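Local coordinates for methylglyoxal reductase (NADPH-dependent) (Candida albicans SC5314, PDB 6KWS), which probably reduces methylglyoxal with NADPH, as a Rossmann-fold oxidoreductase of the NAD(P)-dependent epimerase/dehydratase family, at residues L157-P160 and V161-Y164; S214-I217 and I218-I221. The protein carries 1 engineered substitution. One frame throughout, in Å; residues are numbered along the deposited sequence.

Contact 1: L157-P160 and V161-Y164; sequences LLNP and VNGY
Asn159 OD1 accepts the backbone N-H of Asn162 at 2.7 Å, in an almost straight bond (173° at the hydrogen) that meets the side-chain carbonyl nearly end-on. Asn159 therefore holds the N-cap position of helix 160-181. Its CG is turned between its own backbone N and carbonyl carbon (chi1 60°), which brings OD1 over the start of the helix. The same oxygen lies 3.4 Å from Asn162 CB, and the two asparagine side chains pass at a slant, their amide planes 40° apart. Asn162 ND2 runs alongside Leu158, 4.0 Å from its CB, and gives a weak hydrogen bond to Asp155 O of the preceding helix 153-156.

Behind the cap the i to i+4 backbone bonds of the helix begin: Gly163 N bonds to Asn159 O at 2.8 Å, and Tyr164 N reaches Pro160 O at 3.0 Å. The second bond is less direct, its donor standing well above the carbonyl plane. Pro160, the first helical residue, has no N-H, and in the first turn of a helix none is needed for an intrahelical bond.

With Lys168 four residues on, Tyr164 fits the Tyr-x-x-x-Lys signature of short-chain dehydrogenases; Lys168 is an NADPH-binding residue, though no cofactor is bound in this chain. The Tyr164 ring leads away from the cap, while its CB stays 3.6 Å from Pro160 O.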
ATOM      1  N   LEU A 157       0.841  -9.564  19.789  1.00 43.18           N
ATOM      2  CA  LEU A 157      -0.400 -10.257  20.143  1.00 41.80           C
ATOM      3  C   LEU A 157      -1.333  -9.459  21.054  1.00 43.44           C
ATOM      4  O   LEU A 157      -2.470  -9.894  21.268  1.00 47.71           O
ATOM      5  CB  LEU A 157      -0.097 -11.573  20.853  1.00 37.09           C
ATOM      6  CG  LEU A 157       1.067 -12.416  20.362  1.00 46.07           C
ATOM      7  CD1 LEU A 157       1.228 -13.553  21.310  1.00 44.57           C
ATOM      8  CD2 LEU A 157       0.825 -12.937  18.960  1.00 49.59           C
ATOM      9  N   LEU A 158      -0.886  -8.331  21.613  1.00 43.26           N
ATOM     10  CA  LEU A 158      -1.667  -7.630  22.634  1.00 44.53           C
ATOM     11  C   LEU A 158      -3.025  -7.177  22.108  1.00 48.25           C
ATOM     12  O   LEU A 158      -4.053  -7.411  22.752  1.00 58.76           O
ATOM     13  CB  LEU A 158      -0.877  -6.440  23.188  1.00 46.10           C
ATOM     14  CG  LEU A 158       0.311  -6.880  24.064  1.00 47.66           C
ATOM     15  CD1 LEU A 158       1.146  -5.692  24.565  1.00 34.61           C
ATOM     16  CD2 LEU A 158      -0.163  -7.777  25.222  1.00 30.91           C
ATOM     17  N   ASN A 159      -3.061  -6.525  20.951  1.00 56.15           N
ATOM     18  CA  ASN A 159      -4.300  -5.926  20.472  1.00 53.16           C
ATOM     19  C   ASN A 159      -4.265  -5.864  18.949  1.00 54.48           C
ATOM     20  O   ASN A 159      -3.185  -5.914  18.347  1.00 49.77           O
ATOM     21  CB  ASN A 159      -4.521  -4.531  21.083  1.00 40.12           C
ATOM     22  CG  ASN A 159      -3.401  -3.550  20.758  1.00 47.85           C
ATOM     23  OD1 ASN A 159      -3.025  -3.381  19.599  1.00 54.44           O
ATOM     24  ND2 ASN A 159      -2.868  -2.887  21.783  1.00 47.14           N
ATOM     25  N   PRO A 160      -5.438  -5.774  18.298  1.00 60.95           N
ATOM     26  CA  PRO A 160      -5.492  -5.760  16.820  1.00 54.62           C
ATOM     27  C   PRO A 160      -4.649  -4.693  16.120  1.00 51.17           C
ATOM     28  O   PRO A 160      -4.287  -4.899  14.949  1.00 47.91           O
ATOM     29  CB  PRO A 160      -6.982  -5.551  16.544  1.00 52.53           C
ATOM     30  CG  PRO A 160      -7.655  -6.209  17.689  1.00 60.15           C
ATOM     31  CD  PRO A 160      -6.752  -6.068  18.893  1.00 57.93           C
ATOM     32  N   VAL A 161      -4.348  -3.557  16.758  1.00 47.76           N
ATOM     33  CA  VAL A 161      -3.498  -2.563  16.105  1.00 46.01           C
ATOM     34  C   VAL A 161      -2.039  -3.006  16.140  1.00 51.22           C
ATOM     35  O   VAL A 161      -1.337  -2.958  15.120  1.00 49.70           O
ATOM     36  CB  VAL A 161      -3.682  -1.164  16.736  1.00 46.35           C
ATOM     37  CG1 VAL A 161      -2.542  -0.202  16.308  1.00 40.14           C
ATOM     38  CG2 VAL A 161      -5.018  -0.580  16.335  1.00 40.62           C
ATOM     39  N   ASN A 162      -1.559  -3.428  17.318  1.00 46.07           N
ATOM     40  CA  ASN A 162      -0.231  -4.028  17.397  1.00 45.68           C
ATOM     41  C   ASN A 162      -0.127  -5.245  16.484  1.00 46.84           C
ATOM     42  O   ASN A 162       0.924  -5.484  15.871  1.00 45.04           O
ATOM     43  CB  ASN A 162       0.099  -4.430  18.838  1.00 47.58           C
ATOM     44  CG  ASN A 162       0.486  -3.257  19.716  1.00 46.78           C
ATOM     45  OD1 ASN A 162       0.627  -2.110  19.256  1.00 48.47           O
ATOM     46  ND2 ASN A 162       0.705  -3.552  20.992  1.00 47.67           N
ATOM     47  N   GLY A 163      -1.202  -6.031  16.387  1.00 42.98           N
ATOM     48  CA  GLY A 163      -1.206  -7.152  15.460  1.00 41.60           C
ATOM     49  C   GLY A 163      -0.997  -6.720  14.019  1.00 45.59           C
ATOM     50  O   GLY A 163      -0.209  -7.318  13.283  1.00 44.71           O
ATOM     51  N   TYR A 164      -1.701  -5.667  13.598  1.00 49.18           N
ATOM     52  CA  TYR A 164      -1.572  -5.217  12.218  1.00 43.82           C
ATOM     53  C   TYR A 164      -0.152  -4.737  11.944  1.00 44.19           C
ATOM     54  O   TYR A 164       0.506  -5.209  11.010  1.00 45.11           O
ATOM     55  CB  TYR A 164      -2.601  -4.119  11.915  1.00 41.71           C
ATOM     56  CG  TYR A 164      -2.350  -3.445  10.577  1.00 45.23           C
ATOM     57  CD1 TYR A 164      -2.812  -4.001   9.386  1.00 42.37           C
ATOM     58  CD2 TYR A 164      -1.627  -2.255  10.506  1.00 45.53           C
ATOM     59  CE1 TYR A 164      -2.560  -3.391   8.164  1.00 43.84           C
ATOM     60  CE2 TYR A 164      -1.362  -1.649   9.296  1.00 49.37           C
ATOM     61  CZ  TYR A 164      -1.823  -2.214   8.127  1.00 52.38           C
ATOM     62  OH  TYR A 164      -1.538  -1.567   6.939  1.00 54.13           O
TER

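Contact 2: S214-I217 and I218-I221; sequences SSEI and INSI
Glu216 and Asn219, one helical turn apart, meet through Asn219 ND2 and Glu216 OE1 at 3.1 Å. The bond is fairly straight at the hydrogen (163°) and lies close to the amide plane of Asn219, yet it approaches OE1 from the syn side, 35° out of the carboxylate plane; the two flat groups stand almost perpendicular. The glutamate chain bends at chi2 (75°), which folds its carboxylate back toward Asn219 although CB sets out away from it. Both groups have further partners: ND2 also gives to Gln209 O, OE1 receives weak bonds from Leu211 N and Ser210 OG, and OE2 forms a salt bridge with Lys223 NZ.

The backbone is paired in the helical way. Asn219 N donates to Ser215 O at 2.8 Å, in the carbonyl plane, and Ser220 N donates to Glu216 O. Ile217 O takes two donors, Ser220 OG at 2.9 Å and, weakly, Ile221 N at 3.5 Å. Ser220 OG, set between its backbone N and carbonyl carbon, turns back to that carbonyl three residues earlier. Ser215 OG bonds to Gly199 O, and the Ser215 side chain lies near that of Phe12, an NADPH-binding residue.

Helix 216-222 is the crossover of the beta-alpha-beta unit between strands 196-198 and 234-239; Ile218 packs on Phe198, Leu273 and Val331. With its carboxylate shared among an amide, weak donors and a lysine, Glu216 probably stays ionised; it and Asn219 together link the helix to residues 209-211, the glutamate only by weak bonds.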
ATOM      1  N   SER A 214      -7.665   2.759   3.113  1.00 63.97           N
ATOM      2  CA  SER A 214      -7.287   3.769   4.086  1.00 58.68           C
ATOM      3  C   SER A 214      -7.940   5.119   3.819  1.00 56.77           C
ATOM      4  O   SER A 214      -7.931   5.991   4.694  1.00 50.80           O
ATOM      5  CB  SER A 214      -5.777   3.930   4.099  1.00 49.10           C
ATOM      6  OG  SER A 214      -5.404   4.559   5.302  1.00 54.66           O
ATOM      7  N   SER A 215      -8.506   5.311   2.629  1.00 59.35           N
ATOM      8  CA  SER A 215      -9.275   6.515   2.368  1.00 52.14           C
ATOM      9  C   SER A 215     -10.533   6.588   3.227  1.00 57.12           C
ATOM     10  O   SER A 215     -11.176   7.641   3.251  1.00 54.27           O
ATOM     11  CB  SER A 215      -9.633   6.591   0.874  1.00 55.23           C
ATOM     12  OG  SER A 215      -8.554   7.091   0.082  1.00 41.73           O
ATOM     13  N   GLU A 216     -10.890   5.506   3.944  1.00 59.71           N
ATOM     14  CA  GLU A 216     -12.009   5.537   4.884  1.00 57.80           C
ATOM     15  C   GLU A 216     -11.805   6.557   5.998  1.00 55.82           C
ATOM     16  O   GLU A 216     -12.789   7.117   6.492  1.00 56.66           O
ATOM     17  CB  GLU A 216     -12.260   4.149   5.480  1.00 58.52           C
ATOM     18  CG  GLU A 216     -13.280   4.126   6.629  1.00 69.52           C
ATOM     19  CD  GLU A 216     -14.766   4.271   6.145  1.00 78.87           C
ATOM     20  OE1 GLU A 216     -15.043   4.148   4.920  1.00 74.91           O
ATOM     21  OE2 GLU A 216     -15.649   4.535   6.998  1.00 72.66           O
ATOM     22  N   ILE A 217     -10.559   6.823   6.398  1.00 50.29           N
ATOM     23  CA  ILE A 217     -10.290   7.977   7.257  1.00 50.71           C
ATOM     24  C   ILE A 217     -10.961   9.224   6.688  1.00 51.05           C
ATOM     25  O   ILE A 217     -11.684   9.944   7.389  1.00 52.66           O
ATOM     26  CB  ILE A 217      -8.771   8.163   7.417  1.00 49.99           C
ATOM     27  CG1 ILE A 217      -8.172   6.844   7.889  1.00 47.97           C
ATOM     28  CG2 ILE A 217      -8.455   9.293   8.371  1.00 43.07           C
ATOM     29  CD1 ILE A 217      -6.713   6.895   8.144  1.00 46.32           C
ATOM     30  N   ILE A 218     -10.752   9.473   5.396  1.00 48.71           N
ATOM     31  CA  ILE A 218     -11.382  10.606   4.721  1.00 47.65           C
ATOM     32  C   ILE A 218     -12.891  10.407   4.641  1.00 53.84           C
ATOM     33  O   ILE A 218     -13.679  11.311   4.948  1.00 47.21           O
ATOM     34  CB  ILE A 218     -10.756  10.785   3.328  1.00 41.81           C
ATOM     35  CG1 ILE A 218      -9.288  11.198   3.495  1.00 42.72           C
ATOM     36  CG2 ILE A 218     -11.535  11.797   2.516  1.00 37.80           C
ATOM     37  CD1 ILE A 218      -8.455  11.115   2.252  1.00 33.91           C
ATOM     38  N   ASN A 219     -13.313   9.211   4.224  1.00 55.80           N
ATOM     39  CA  ASN A 219     -14.733   8.897   4.124  1.00 52.44           C
ATOM     40  C   ASN A 219     -15.450   9.098   5.454  1.00 53.74           C
ATOM     41  O   ASN A 219     -16.581   9.597   5.486  1.00 52.74           O
ATOM     42  CB  ASN A 219     -14.908   7.455   3.645  1.00 58.16           C
ATOM     43  CG  ASN A 219     -16.233   7.230   2.966  1.00 58.48           C
ATOM     44  OD1 ASN A 219     -16.812   8.157   2.416  1.00 59.33           O
ATOM     45  ND2 ASN A 219     -16.733   6.004   3.018  1.00 64.09           N
ATOM     46  N   SER A 220     -14.812   8.710   6.563  1.00 53.01           N
ATOM     47  CA  SER A 220     -15.482   8.800   7.852  1.00 50.04           C
ATOM     48  C   SER A 220     -15.753  10.252   8.237  1.00 52.31           C
ATOM     49  O   SER A 220     -16.738  10.531   8.934  1.00 51.89           O
ATOM     50  CB  SER A 220     -14.652   8.092   8.917  1.00 51.59           C
ATOM     51  OG  SER A 220     -13.572   8.908   9.324  1.00 60.21           O
ATOM     52  N   ILE A 221     -14.915  11.189   7.775  1.00 51.01           N
ATOM     53  CA  ILE A 221     -15.220  12.613   7.931  1.00 46.86           C
ATOM     54  C   ILE A 221     -16.553  12.959   7.270  1.00 50.21           C
ATOM     55  O   ILE A 221     -17.364  13.708   7.830  1.00 52.49           O
ATOM     56  CB  ILE A 221     -14.094  13.486   7.352  1.00 45.48           C
ATOM     57  CG1 ILE A 221     -12.748  13.229   8.036  1.00 47.57           C
ATOM     58  CG2 ILE A 221     -14.486  14.939   7.416  1.00 42.14           C
ATOM     59  CD1 ILE A 221     -12.780  13.375   9.511  1.00 50.53           C
TER

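In the fold
Both contacts lie at the beginnings of helices in one Rossmann-type chain, about 21 Å apart between centres and without touching. Contact 1 is a surface contact 19 Å from the chain centre, where helix 160-181 starts after a loop; its chemistry is neutral, an asparagine cap followed by backbone bonds. Contact 2 is partly buried and lies closer in, at 15 Å, with isoleucines set against strand 196-198 and helix 270-280 and a glutamate that bonds an asparagine and forms a salt bridge with Lys223. They share no helix, but each has one end near NADPH-binding residues: Lys168 beside Tyr164, Phe12 beside Ser215. Val197 lies near both, its side chain about 8 Å from that of Tyr164 and 7 Å from that of Ser215.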